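Local coordinates for protein amine oxidase (Emericella nidulans, PDB 3PGB) that probably oxidises primary amines to aldehydes as a homodimeric enzyme that holds copper and a topaquinone cofactor in each subunit, at residues W349-F354 with I369-Q374; S505-S510 with L705-F710; H532-N537 with L694-V699; F542-P547 with L599-Q604. All blocks are in the same frame, centred on the assembly; numbering follows the deposited sequence.

Contact 1 of 4, residues W349-F354 with I369-Q374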
loop_
_atom_site.group_PDB
_atom_site.type_symbol
_atom_site.label_atom_id
_atom_site.label_comp_id
_atom_site.label_asym_id
_atom_site.label_seq_id
_atom_site.Cartn_x
_atom_site.Cartn_y
_atom_site.Cartn_z
ATOM N N TRP A 349 16.031 -17.618 -4.913
ATOM C CA TRP A 349 14.910 -17.939 -4.040
ATOM C C TRP A 349 13.773 -18.491 -4.899
ATOM O O TRP A 349 13.225 -17.787 -5.743
ATOM C CB TRP A 349 14.456 -16.697 -3.257
ATOM C CG TRP A 349 13.159 -16.880 -2.491
ATOM C CD1 TRP A 349 12.998 -17.497 -1.290
ATOM C CD2 TRP A 349 11.855 -16.436 -2.889
ATOM N NE1 TRP A 349 11.675 -17.468 -0.912
ATOM C CE2 TRP A 349 10.954 -16.820 -1.878
ATOM C CE3 TRP A 349 11.363 -15.747 -4.004
ATOM C CZ2 TRP A 349 9.590 -16.545 -1.948
ATOM C CZ3 TRP A 349 10.006 -15.474 -4.072
ATOM C CH2 TRP A 349 9.135 -15.870 -3.048
ATOM N N MET A 350 13.444 -19.764 -4.690
ATOM C CA MET A 350 12.353 -20.416 -5.406
ATOM C C MET A 350 12.591 -20.265 -6.916
ATOM O O MET A 350 13.602 -20.746 -7.426
ATOM C CB MET A 350 11.010 -19.824 -4.950
ATOM C CG MET A 350 10.804 -19.866 -3.442
ATOM S SD MET A 350 10.496 -21.540 -2.855
ATOM C CE MET A 350 11.057 -21.411 -1.155
ATOM N N ASP A 351 11.694 -19.575 -7.619
ATOM C CA ASP A 351 11.821 -19.362 -9.062
ATOM C C ASP A 351 12.627 -18.121 -9.454
ATOM O O ASP A 351 12.806 -17.871 -10.645
ATOM C CB ASP A 351 10.431 -19.250 -9.686
ATOM C CG ASP A 351 9.646 -20.542 -9.611
ATOM O OD1 ASP A 351 8.471 -20.535 -10.010
ATOM O OD2 ASP A 351 10.197 -21.565 -9.171
ATOM N N PHE A 352 13.107 -17.359 -8.470
ATOM C CA PHE A 352 13.805 -16.093 -8.714
ATOM C C PHE A 352 15.310 -16.223 -8.525
ATOM O O PHE A 352 15.785 -17.031 -7.724
ATOM C CB PHE A 352 13.316 -15.013 -7.743
ATOM C CG PHE A 352 11.978 -14.431 -8.087
ATOM C CD1 PHE A 352 11.874 -13.388 -8.996
ATOM C CD2 PHE A 352 10.827 -14.906 -7.488
ATOM C CE1 PHE A 352 10.643 -12.838 -9.312
ATOM C CE2 PHE A 352 9.597 -14.360 -7.799
ATOM C CZ PHE A 352 9.507 -13.322 -8.714
ATOM N N SER A 353 16.057 -15.403 -9.256
ATOM C CA SER A 353 17.495 -15.253 -9.028
ATOM C C SER A 353 17.923 -13.856 -9.426
ATOM O O SER A 353 17.273 -13.226 -10.267
ATOM C CB SER A 353 18.299 -16.291 -9.819
ATOM O OG SER A 353 18.213 -16.060 -11.215
ATOM N N PHE A 354 19.009 -13.373 -8.826
ATOM C CA PHE A 354 19.551 -12.064 -9.175
ATOM C C PHE A 354 20.944 -11.866 -8.598
ATOM O O PHE A 354 21.352 -12.589 -7.686
ATOM C CB PHE A 354 18.623 -10.949 -8.680
ATOM C CG PHE A 354 18.391 -10.958 -7.194
ATOM C CD1 PHE A 354 17.312 -11.624 -6.655
ATOM C CD2 PHE A 354 19.259 -10.293 -6.338
ATOM C CE1 PHE A 354 17.094 -11.633 -5.288
ATOM C CE2 PHE A 354 19.052 -10.299 -4.963
ATOM C CZ PHE A 354 17.962 -10.966 -4.439
ATOM N N ILE A 369 17.951 -9.963 -12.951
ATOM C CA ILE A 369 16.836 -10.549 -12.219
ATOM C C ILE A 369 16.106 -11.502 -13.163
ATOM O O ILE A 369 15.559 -11.060 -14.168
ATOM C CB ILE A 369 15.845 -9.462 -11.684
ATOM C CG1 ILE A 369 16.547 -8.533 -10.685
ATOM C CG2 ILE A 369 14.637 -10.106 -11.027
ATOM C CD1 ILE A 369 15.667 -7.448 -10.116
ATOM N N LYS A 370 16.114 -12.797 -12.851
ATOM C CA LYS A 370 15.446 -13.804 -13.691
ATOM C C LYS A 370 14.261 -14.439 -12.964
ATOM O O LYS A 370 14.236 -14.483 -11.741
ATOM C CB LYS A 370 16.428 -14.904 -14.133
ATOM C CG LYS A 370 17.692 -14.385 -14.847
ATOM C CD LYS A 370 18.680 -15.494 -15.225
ATOM C CE LYS A 370 18.142 -16.363 -16.355
ATOM N NZ LYS A 370 19.061 -17.479 -16.747
ATOM N N TYR A 371 13.283 -14.915 -13.734
ATOM C CA TYR A 371 12.126 -15.634 -13.199
ATOM C C TYR A 371 11.872 -16.880 -14.047
ATOM O O TYR A 371 11.763 -16.782 -15.271
ATOM C CB TYR A 371 10.888 -14.741 -13.210
ATOM C CG TYR A 371 9.682 -15.364 -12.534
ATOM C CD1 TYR A 371 8.584 -15.801 -13.272
ATOM C CD2 TYR A 371 9.652 -15.539 -11.159
ATOM C CE1 TYR A 371 7.483 -16.380 -12.650
ATOM C CE2 TYR A 371 8.556 -16.113 -10.532
ATOM C CZ TYR A 371 7.478 -16.528 -11.281
ATOM O OH TYR A 371 6.405 -17.096 -10.650
ATOM N N LYS A 372 11.769 -18.037 -13.392
ATOM C CA LYS A 372 11.647 -19.332 -14.073
ATOM C C LYS A 372 12.690 -19.486 -15.184
ATOM O O LYS A 372 12.379 -19.881 -16.316
ATOM C CB LYS A 372 10.227 -19.541 -14.610
ATOM C CG LYS A 372 9.161 -19.547 -13.522
ATOM C CD LYS A 372 7.766 -19.812 -14.084
ATOM C CE LYS A 372 6.800 -20.240 -12.979
ATOM N NZ LYS A 372 7.020 -21.658 -12.516
ATOM N N GLY A 373 13.932 -19.145 -14.846
ATOM C CA GLY A 373 15.062 -19.288 -15.765
ATOM C C GLY A 373 15.151 -18.253 -16.874
ATOM O O GLY A 373 16.055 -18.321 -17.706
ATOM N N GLN A 374 14.241 -17.284 -16.877
ATOM C CA GLN A 374 14.156 -16.281 -17.938
ATOM C C GLN A 374 14.299 -14.870 -17.346
ATOM O O GLN A 374 13.695 -14.554 -16.322
ATOM C CB GLN A 374 12.819 -16.441 -18.672
ATOM C CG GLN A 374 12.521 -15.395 -19.735
ATOM C CD GLN A 374 13.565 -15.376 -20.838
ATOM O OE1 GLN A 374 13.858 -16.412 -21.446
ATOM N NE2 GLN A 374 14.137 -14.197 -21.098
HETATM O O HOH W 1 14.702 -17.915 -12.420
#
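Strands 352-354 and 369-371 run antiparallel, their axes 4.7 Å apart, as the two arms of a beta hairpin in the enzyme domain of this copper amine oxidase. Ser-353 and Lys-370 form the hydrogen-bonded pair: Lys-370 N reaches Ser-353 O at 2.9 Å, and Ser-353 N returns a longer bond to Lys-370 O. Beyond them Phe-352 faces Tyr-371 as a non-hydrogen-bonded pair, and Asp-351 O accepts from Lys-372 N, prolonging the pairing past the strand ends. Each segment turns sharply there, through a type II' turn at 349-352 and a type I' turn at 371-374; the two central residues of the latter, Lys-372 and Gly-373, have positive phi, a shape that glycine takes with least strain.

On the face of Phe-352 and Tyr-371 the two buried rings meet. Tyr-371 has CG opposite its own N (chi1 -174°), which brings CD2 over one face of the Phe-352 ring, toward its rim, 3.3 Å from Phe-352 CZ, with the planes inclined by 51°. Phe-492 meets Phe-352 as well. The small Ser-353 lies on the other face, its OG beside the aliphatic start of Lys-370. At the more exposed end Lys-372 runs alongside Asp-351, and its amine has a second acid in Glu-732. The last bend of the lysine chain brings NZ above the carboxylate plane, 3.1 Å from Asp-351 OD1.

Contact 2 of 4, residues S505-S510 with L705-F710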
loop_
_atom_site.group_PDB
_atom_site.type_symbol
_atom_site.label_atom_id
_atom_site.label_comp_id
_atom_site.label_asym_id
_atom_site.label_seq_id
_atom_site.Cartn_x
_atom_site.Cartn_y
_atom_site.Cartn_z
ATOM N N SER A 505 12.042 7.588 7.827
ATOM C CA SER A 505 11.969 7.916 9.240
ATOM C C SER A 505 13.121 8.869 9.540
ATOM O O SER A 505 13.641 9.504 8.628
ATOM C CB SER A 505 12.053 6.652 10.094
ATOM O OG SER A 505 11.806 6.951 11.457
ATOM N N GLY A 506 13.520 8.965 10.802
ATOM C CA GLY A 506 14.578 9.878 11.203
ATOM C C GLY A 506 14.048 11.276 11.476
ATOM O O GLY A 506 12.845 11.470 11.664
ATOM N N TYR A 507 14.956 12.247 11.490
ATOM C CA TYR A 507 14.626 13.624 11.842
ATOM C C TYR A 507 14.233 14.421 10.621
ATOM O O TYR A 507 14.854 14.307 9.568
ATOM C CB TYR A 507 15.817 14.304 12.513
ATOM C CG TYR A 507 15.973 13.947 13.963
ATOM C CD1 TYR A 507 16.795 12.905 14.357
ATOM C CD2 TYR A 507 15.295 14.648 14.943
ATOM C CE1 TYR A 507 16.936 12.571 15.688
ATOM C CE2 TYR A 507 15.435 14.326 16.275
ATOM C CZ TYR A 507 16.256 13.281 16.641
ATOM O OH TYR A 507 16.407 12.943 17.963
ATOM N N ILE A 508 13.203 15.242 10.761
ATOM C CA ILE A 508 12.831 16.149 9.699
ATOM C C ILE A 508 13.809 17.322 9.704
ATOM O O ILE A 508 14.402 17.637 10.737
ATOM C CB ILE A 508 11.362 16.636 9.833
ATOM C CG1 ILE A 508 11.176 17.564 11.039
ATOM C CG2 ILE A 508 10.417 15.443 9.918
ATOM C CD1 ILE A 508 9.777 18.193 11.126
ATOM N N GLN A 509 14.000 17.950 8.549
ATOM C CA GLN A 509 14.714 19.212 8.511
ATOM C C GLN A 509 13.692 20.308 8.714
ATOM O O GLN A 509 12.880 20.604 7.830
ATOM C CB GLN A 509 15.491 19.420 7.219
ATOM C CG GLN A 509 16.425 20.605 7.331
ATOM C CD GLN A 509 17.329 20.744 6.149
ATOM O OE1 GLN A 509 17.121 21.609 5.301
ATOM N NE2 GLN A 509 18.340 19.892 6.072
ATOM N N SER A 510 13.762 20.908 9.896
ATOM C CA SER A 510 12.738 21.800 10.411
ATOM C C SER A 510 12.816 23.177 9.767
ATOM O O SER A 510 13.696 23.441 8.953
ATOM C CB SER A 510 12.929 21.911 11.923
ATOM O OG SER A 510 11.919 22.671 12.533
ATOM N N LEU A 705 7.420 14.508 15.479
ATOM C CA LEU A 705 8.326 14.750 16.597
ATOM C C LEU A 705 8.301 13.553 17.546
ATOM O O LEU A 705 7.227 13.112 17.951
ATOM C CB LEU A 705 7.898 15.995 17.373
ATOM C CG LEU A 705 7.799 17.301 16.591
ATOM C CD1 LEU A 705 7.276 18.395 17.509
ATOM C CD2 LEU A 705 9.140 17.682 15.995
ATOM N N PRO A 706 9.478 13.020 17.912
ATOM C CA PRO A 706 10.841 13.414 17.533
ATOM C C PRO A 706 11.243 12.982 16.114
ATOM O O PRO A 706 12.068 13.646 15.475
ATOM C CB PRO A 706 11.699 12.688 18.567
ATOM C CG PRO A 706 10.900 11.436 18.860
ATOM C CD PRO A 706 9.479 11.888 18.858
ATOM N N ASN A 707 10.674 11.880 15.635
ATOM C CA ASN A 707 11.007 11.351 14.315
ATOM C C ASN A 707 9.785 11.033 13.491
ATOM O O ASN A 707 8.721 10.734 14.028
ATOM C CB ASN A 707 11.823 10.064 14.446
ATOM C CG ASN A 707 13.280 10.319 14.734
ATOM O OD1 ASN A 707 13.725 11.469 14.841
ATOM N ND2 ASN A 707 14.044 9.239 14.853
ATOM N N THR A 708 9.959 11.079 12.177
ATOM C CA THR A 708 8.945 10.608 11.252
ATOM C C THR A 708 8.863 9.096 11.394
ATOM O O THR A 708 9.845 8.457 11.765
ATOM C CB THR A 708 9.295 11.011 9.807
ATOM O OG1 THR A 708 9.344 12.436 9.731
ATOM C CG2 THR A 708 8.267 10.491 8.801
ATOM N N VAL A 709 7.693 8.537 11.120
ATOM C CA VAL A 709 7.456 7.108 11.304
ATOM C C VAL A 709 7.309 6.389 9.962
ATOM O O VAL A 709 6.741 6.938 9.007
ATOM C CB VAL A 709 6.202 6.856 12.178
ATOM C CG1 VAL A 709 6.365 7.530 13.527
ATOM C CG2 VAL A 709 4.938 7.347 11.482
ATOM N N PHE A 710 7.816 5.158 9.906
ATOM C CA PHE A 710 7.803 4.358 8.681
ATOM C C PHE A 710 6.406 3.913 8.241
ATOM O O PHE A 710 6.200 3.588 7.073
ATOM C CB PHE A 710 8.662 3.098 8.857
ATOM C CG PHE A 710 10.151 3.342 8.803
ATOM C CD1 PHE A 710 10.728 3.994 7.721
ATOM C CD2 PHE A 710 10.982 2.866 9.813
ATOM C CE1 PHE A 710 12.099 4.202 7.661
ATOM C CE2 PHE A 710 12.357 3.064 9.760
ATOM C CZ PHE A 710 12.919 3.734 8.681
#
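Next to the copper site and against the second subunit, loops 505-510 and 705-710 meet in a largely buried contact. Thr-708 N donates to Gly-506 O at 3.0 Å, nearly along the C=O axis, and Ser-505 OG is modelled 2.5 Å from Thr-708 O, too short to be trusted exactly. A serine suits this place because its hydroxyl also pairs with Arg-458 N of the second subunit, while its CB sits over the face of the Phe-710 ring, 3.4 Å from the centroid, in a CH-pi contact. Gly-506 takes a backbone shape (phi 85°) in which a side chain would collide with the carbonyl before it.

These loops follow strands 498-504 and 686-698 of the copper amine oxidase enzyme domain, and the second leads on from His-698, a copper ligand. Ile-508 CG2 crosses to Thr-708 OG1 at 3.2 Å, beside that histidine, and the threonine hydroxyl is bonded to Asp-704. Pro-706 follows a cis peptide bond, and its O lies 3.4 Å from Tyr-507 CD2. The same tyrosine ring has the Asn-707 side chain over one face, planes 85° apart; its OH is bonded to Ala-311 O, and His-459 of the second subunit meets it edge-to-face.

Contact 3 of 4, residues H532-N537 with L694-V699; sequences HDHVLN and LGMHHV. With CU (copper (II) ion), chain D.
His-532, His-534 and His-698 carry the copper site of this amine oxidase on one face of two antiparallel strands, 532-537 and 694-698, whose axes are 4.5 Å apart. The backbone pairing is close throughout: His-532 with His-698, His-534 with Met-696 and Leu-536 with Leu-694 are hydrogen-bonded pairs, and Leu-536 N points almost straight (178°) at Leu-694 O, 2.7 Å away. Between the last two pairs Gly-695 faces Val-535 in a close non-hydrogen-bonded pair (CA atoms 4.2 Å apart), which suits a residue without a side chain.

The metal is gripped tightly. Residues two apart on a strand share a face, which lets His-532 and His-534 both give NE2 to one ion. His-698 has CG opposite its own N (chi1 -167°) and binds copper through the nearer ND1, at 2.0 Å, leaving NE2 to Asp-704 as a second-shell partner that helps to fix the ring's rotation. Its CB lies over the face of the His-532 ring.

Looser contacts lie beside it: water 2 is a more distant ligand, 2.5 Å from copper, and the partly exposed Met-696 has SD oblique to the His-534 ring and CE 3.9 Å from His-534 CB. The reverse face holds a well-bonded polar pair: Asp-533 OD2 bonds Thr-628 OG1, His-697 NE2 bonds Asn-594 O of the second subunit, and His-697 ND1 meets Asp-533 OD1 from above the carboxylate plane, 2.7 Å away.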
loop_
_atom_site.group_PDB
_atom_site.type_symbol
_atom_site.label_atom_id
_atom_site.label_comp_id
_atom_site.label_asym_id
_atom_site.label_seq_id
_atom_site.Cartn_x
_atom_site.Cartn_y
_atom_site.Cartn_z
ATOM N N HIS A 532 8.089 19.398 2.224
ATOM C CA HIS A 532 9.027 18.927 1.212
ATOM C C HIS A 532 8.470 17.750 0.424
ATOM O O HIS A 532 7.629 17.000 0.923
ATOM C CB HIS A 532 10.375 18.546 1.844
ATOM C CG HIS A 532 10.266 17.530 2.941
ATOM N ND1 HIS A 532 10.047 17.875 4.256
ATOM C CD2 HIS A 532 10.339 16.178 2.914
ATOM C CE1 HIS A 532 9.983 16.779 4.990
ATOM N NE2 HIS A 532 10.162 15.735 4.202
ATOM N N ASP A 533 8.931 17.612 -0.817
ATOM C CA ASP A 533 8.621 16.444 -1.631
ATOM C C ASP A 533 9.809 15.486 -1.622
ATOM O O ASP A 533 10.951 15.890 -1.874
ATOM C CB ASP A 533 8.305 16.841 -3.075
ATOM C CG ASP A 533 6.865 17.306 -3.270
ATOM O OD1 ASP A 533 6.073 17.332 -2.296
ATOM O OD2 ASP A 533 6.528 17.649 -4.425
ATOM N N HIS A 534 9.536 14.226 -1.306
ATOM C CA HIS A 534 10.493 13.162 -1.515
ATOM C C HIS A 534 10.207 12.605 -2.892
ATOM O O HIS A 534 9.067 12.222 -3.181
ATOM C CB HIS A 534 10.309 12.037 -0.503
ATOM C CG HIS A 534 10.692 12.398 0.895
ATOM N ND1 HIS A 534 11.995 12.378 1.338
ATOM C CD2 HIS A 534 9.935 12.750 1.960
ATOM C CE1 HIS A 534 12.027 12.719 2.612
ATOM N NE2 HIS A 534 10.790 12.948 3.015
ATOM N N VAL A 535 11.221 12.570 -3.749
ATOM C CA VAL A 535 11.091 11.884 -5.025
ATOM C C VAL A 535 12.349 11.062 -5.204
ATOM O O VAL A 535 13.451 11.604 -5.167
ATOM C CB VAL A 535 10.909 12.857 -6.216
ATOM C CG1 VAL A 535 10.595 12.081 -7.479
ATOM C CG2 VAL A 535 9.808 13.867 -5.937
ATOM N N LEU A 536 12.173 9.752 -5.359
ATOM C CA LEU A 536 13.295 8.835 -5.512
ATOM C C LEU A 536 13.146 8.093 -6.826
ATOM O O LEU A 536 12.147 7.418 -7.040
ATOM C CB LEU A 536 13.347 7.850 -4.342
ATOM C CG LEU A 536 13.569 8.484 -2.961
ATOM C CD1 LEU A 536 12.248 8.785 -2.281
ATOM C CD2 LEU A 536 14.417 7.577 -2.082
ATOM N N ASN A 537 14.139 8.232 -7.703
ATOM C CA ASN A 537 14.072 7.674 -9.064
ATOM C C ASN A 537 14.701 6.299 -9.120
ATOM O O ASN A 537 15.785 6.096 -8.587
ATOM C CB ASN A 537 14.775 8.590 -10.075
ATOM C CG ASN A 537 14.436 8.238 -11.523
ATOM O OD1 ASN A 537 15.301 7.809 -12.301
ATOM N ND2 ASN A 537 13.172 8.413 -11.887
ATOM N N LEU A 694 9.366 6.776 -7.006
ATOM C CA LEU A 694 8.652 6.641 -5.755
ATOM C C LEU A 694 8.753 8.006 -5.093
ATOM O O LEU A 694 9.714 8.739 -5.337
ATOM C CB LEU A 694 9.271 5.554 -4.877
ATOM C CG LEU A 694 9.388 4.142 -5.466
ATOM C CD1 LEU A 694 9.701 3.149 -4.359
ATOM C CD2 LEU A 694 8.147 3.719 -6.206
ATOM N N GLY A 695 7.768 8.372 -4.282
ATOM C CA GLY A 695 7.790 9.681 -3.644
ATOM C C GLY A 695 6.609 10.000 -2.752
ATOM O O GLY A 695 5.616 9.278 -2.747
ATOM N N MET A 696 6.734 11.098 -2.006
ATOM C CA MET A 696 5.748 11.512 -1.005
ATOM C C MET A 696 5.689 13.028 -0.917
ATOM O O MET A 696 6.715 13.691 -1.063
ATOM C CB MET A 696 6.171 11.030 0.377
ATOM C CG MET A 696 6.167 9.542 0.589
ATOM S SD MET A 696 7.607 9.027 1.551
ATOM C CE MET A 696 8.723 8.507 0.240
ATOM N N HIS A 697 4.500 13.567 -0.653
ATOM C CA HIS A 697 4.363 14.958 -0.255
ATOM C C HIS A 697 4.322 14.953 1.262
ATOM O O HIS A 697 3.407 14.382 1.859
ATOM C CB HIS A 697 3.081 15.583 -0.809
ATOM C CG HIS A 697 2.955 15.497 -2.296
ATOM N ND1 HIS A 697 3.742 16.233 -3.157
ATOM C CD2 HIS A 697 2.123 14.769 -3.077
ATOM C CE1 HIS A 697 3.404 15.953 -4.403
ATOM N NE2 HIS A 697 2.422 15.072 -4.382
ATOM N N HIS A 698 5.314 15.581 1.885
ATOM C CA HIS A 698 5.472 15.509 3.330
ATOM C C HIS A 698 5.384 16.896 3.951
ATOM O O HIS A 698 6.299 17.712 3.806
ATOM C CB HIS A 698 6.801 14.833 3.673
ATOM C CG HIS A 698 6.924 14.423 5.109
ATOM N ND1 HIS A 698 8.119 14.019 5.663
ATOM C CD2 HIS A 698 6.010 14.366 6.106
ATOM C CE1 HIS A 698 7.934 13.723 6.937
ATOM N NE2 HIS A 698 6.663 13.924 7.230
ATOM N N VAL A 699 4.260 17.153 4.618
ATOM C CA VAL A 699 4.068 18.347 5.423
ATOM C C VAL A 699 4.062 17.905 6.885
ATOM O O VAL A 699 3.006 17.608 7.435
ATOM C CB VAL A 699 2.742 19.059 5.073
ATOM C CG1 VAL A 699 2.627 20.375 5.841
ATOM C CG2 VAL A 699 2.653 19.304 3.573
HETATM CU CU CU D . 9.861 13.779 4.689
HETATM O O HOH W 2 11.600 13.545 6.443
#

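Contact 4 of 4, residues F542-P547 with L599-Q604. With CA (calcium ion), chain F.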
loop_
_atom_site.group_PDB
_atom_site.type_symbol
_atom_site.label_atom_id
_atom_site.label_comp_id
_atom_site.label_asym_id
_atom_site.label_seq_id
_atom_site.Cartn_x
_atom_site.Cartn_y
_atom_site.Cartn_z
ATOM N N PHE A 542 13.517 -3.474 -17.884
ATOM C CA PHE A 542 12.808 -4.701 -18.248
ATOM C C PHE A 542 13.273 -5.181 -19.613
ATOM O O PHE A 542 13.293 -4.399 -20.560
ATOM C CB PHE A 542 11.294 -4.472 -18.321
ATOM C CG PHE A 542 10.667 -4.121 -17.012
ATOM C CD1 PHE A 542 10.198 -5.111 -16.169
ATOM C CD2 PHE A 542 10.543 -2.804 -16.628
ATOM C CE1 PHE A 542 9.626 -4.790 -14.963
ATOM C CE2 PHE A 542 9.973 -2.477 -15.432
ATOM C CZ PHE A 542 9.516 -3.472 -14.593
ATOM N N ASP A 543 13.645 -6.454 -19.717
ATOM C CA ASP A 543 13.893 -7.092 -21.009
ATOM C C ASP A 543 12.966 -8.292 -21.118
ATOM O O ASP A 543 13.400 -9.446 -21.006
ATOM C CB ASP A 543 15.355 -7.532 -21.137
ATOM C CG ASP A 543 16.319 -6.362 -21.291
ATOM O OD1 ASP A 543 15.883 -5.212 -21.537
ATOM O OD2 ASP A 543 17.536 -6.600 -21.176
ATOM N N ILE A 544 11.683 -8.023 -21.347
ATOM C CA ILE A 544 10.671 -9.075 -21.285
ATOM C C ILE A 544 10.837 -10.045 -22.455
ATOM O O ILE A 544 10.626 -9.681 -23.615
ATOM C CB ILE A 544 9.226 -8.505 -21.269
ATOM C CG1 ILE A 544 9.041 -7.493 -20.127
ATOM C CG2 ILE A 544 8.210 -9.632 -21.137
ATOM C CD1 ILE A 544 9.406 -8.018 -18.755
ATOM N N LEU A 545 11.222 -11.278 -22.133
ATOM C CA LEU A 545 11.449 -12.319 -23.134
ATOM C C LEU A 545 12.387 -11.812 -24.241
ATOM O O LEU A 545 12.171 -12.075 -25.424
ATOM C CB LEU A 545 10.111 -12.807 -23.712
ATOM C CG LEU A 545 9.128 -13.431 -22.708
ATOM C CD1 LEU A 545 7.713 -13.575 -23.283
ATOM C CD2 LEU A 545 9.648 -14.783 -22.209
ATOM N N GLY A 546 13.427 -11.087 -23.835
ATOM C CA GLY A 546 14.359 -10.456 -24.766
ATOM C C GLY A 546 14.316 -8.939 -24.660
ATOM O O GLY A 546 13.416 -8.379 -24.038
ATOM N N PRO A 547 15.285 -8.255 -25.283
ATOM C CA PRO A 547 15.374 -6.805 -25.175
ATOM C C PRO A 547 14.279 -6.047 -25.939
ATOM O O PRO A 547 13.872 -4.965 -25.503
ATOM C CB PRO A 547 16.761 -6.499 -25.749
ATOM C CG PRO A 547 17.036 -7.604 -26.708
ATOM C CD PRO A 547 16.298 -8.815 -26.198
ATOM N N LEU A 599 -0.361 0.293 -16.908
ATOM C CA LEU A 599 0.850 0.414 -17.711
ATOM C C LEU A 599 1.568 -0.930 -17.766
ATOM O O LEU A 599 1.907 -1.492 -16.728
ATOM C CB LEU A 599 1.756 1.476 -17.105
ATOM C CG LEU A 599 2.996 1.821 -17.915
ATOM C CD1 LEU A 599 3.253 3.329 -17.903
ATOM C CD2 LEU A 599 4.179 1.049 -17.382
ATOM N N HIS A 600 1.776 -1.443 -18.979
ATOM C CA HIS A 600 2.355 -2.769 -19.193
ATOM C C HIS A 600 3.647 -2.679 -19.997
ATOM O O HIS A 600 3.722 -1.932 -20.963
ATOM C CB HIS A 600 1.389 -3.666 -19.974
ATOM C CG HIS A 600 0.044 -3.830 -19.341
ATOM N ND1 HIS A 600 -1.021 -4.380 -20.016
ATOM C CD2 HIS A 600 -0.413 -3.524 -18.104
ATOM C CE1 HIS A 600 -2.075 -4.414 -19.222
ATOM N NE2 HIS A 600 -1.736 -3.895 -18.056
ATOM N N VAL A 601 4.653 -3.458 -19.613
ATOM C CA VAL A 601 5.872 -3.579 -20.404
ATOM C C VAL A 601 5.796 -4.932 -21.078
ATOM O O VAL A 601 5.901 -5.953 -20.409
ATOM C CB VAL A 601 7.154 -3.482 -19.536
ATOM C CG1 VAL A 601 8.393 -3.577 -20.412
ATOM C CG2 VAL A 601 7.168 -2.191 -18.758
ATOM N N VAL A 602 5.589 -4.938 -22.394
ATOM C CA VAL A 602 5.283 -6.173 -23.124
ATOM C C VAL A 602 6.248 -6.437 -24.276
ATOM O O VAL A 602 7.019 -5.563 -24.671
ATOM C CB VAL A 602 3.848 -6.150 -23.710
ATOM C CG1 VAL A 602 2.839 -5.739 -22.656
ATOM C CG2 VAL A 602 3.772 -5.226 -24.909
ATOM N N ASN A 603 6.196 -7.653 -24.807
ATOM C CA ASN A 603 6.925 -8.003 -26.019
ATOM C C ASN A 603 5.927 -8.447 -27.075
ATOM O O ASN A 603 5.375 -9.547 -26.999
ATOM C CB ASN A 603 7.950 -9.104 -25.748
ATOM C CG ASN A 603 8.807 -9.415 -26.961
ATOM O OD1 ASN A 603 8.405 -9.177 -28.097
ATOM N ND2 ASN A 603 9.993 -9.956 -26.723
ATOM N N GLN A 604 5.700 -7.578 -28.058
ATOM C CA GLN A 604 4.718 -7.838 -29.103
ATOM C C GLN A 604 5.096 -9.004 -30.003
ATOM O O GLN A 604 4.236 -9.586 -30.641
ATOM C CB GLN A 604 4.511 -6.596 -29.962
ATOM C CG GLN A 604 3.904 -5.416 -29.239
ATOM C CD GLN A 604 3.640 -4.264 -30.183
ATOM O OE1 GLN A 604 2.649 -4.265 -30.917
ATOM N NE2 GLN A 604 4.534 -3.272 -30.180
HETATM CA CA CA F . 15.042 -3.109 -21.696
HETATM O O HOH W 3 13.041 -3.622 -23.145
#
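Phe-542 and Ile-544 close on Val-601 where a calcium-binding loop that follows strand 532-542 packs against strand 597-603 in the enzyme domain. Val-601 serves both with one branch. Its CG1, set opposite the backbone N (chi1 -179°), lies 3.7 Å from Phe-542 CB and 4.0 Å from Ile-544 CG1, while CG2 sits over one face of the phenyl ring. A beta-branched residue suits a strand here, since one methyl can lie between both neighbours while the other covers the phenyl ring. Ile-544 CG1 also rests against the Val-601 carbonyl.

Two residues along, on the same side of the strand, Asn-603 supplies the polar part of the contact. Its ND2 donates to Ile-544 O at 3.2 Å, in both the carbonyl plane and the plane of its own amide, and Leu-545 O is close by. The other end of that amide, OD1, accepts from Gln-685 NE2 and Asp-605 N, so that its rotation is fixed from both ends.

The loop that receives this bond is a type II turn, 543-546, in which Gly-546 adopts angles (phi 116°) that would jam a side chain against the preceding carbonyl. Farther out, the start of the loop is fixed by metal. Calcium takes Phe-542 O and Asp-543 OD1, with Asp-541, Asp-687 and Leu-688 completing the protein ligands, and Lys-114 pairs with the other oxygen of Asp-543. Water 3, 2.5 Å from the calcium ion, donates a hydrogen bond to Pro-547 O at 2.8 Å.

In the fold
All four contacts are largely buried but differ in depth and chemistry. Contact 3 lies about 11 Å from the chain centre and contact 2 about 17 Å; contacts 1 and 4 lie about 24 and 25 Å from it, and their edges are partly exposed. Contacts 2 and 3 touch through Thr-708 and His-698, joining loops to the copper strands. Contacts 1 and 4 touch through Gln-374 and Leu-545. Strand 532-542 links copper in contact 3 with this calcium ion, at its far end in contact 4. Contact 1 relies on aromatic packing and a salt bridge, contact 2 on bonds to backbone carbonyls, contact 3 on metal-binding histidines, and contact 4 on an apolar cluster with one amide bond beside calcium.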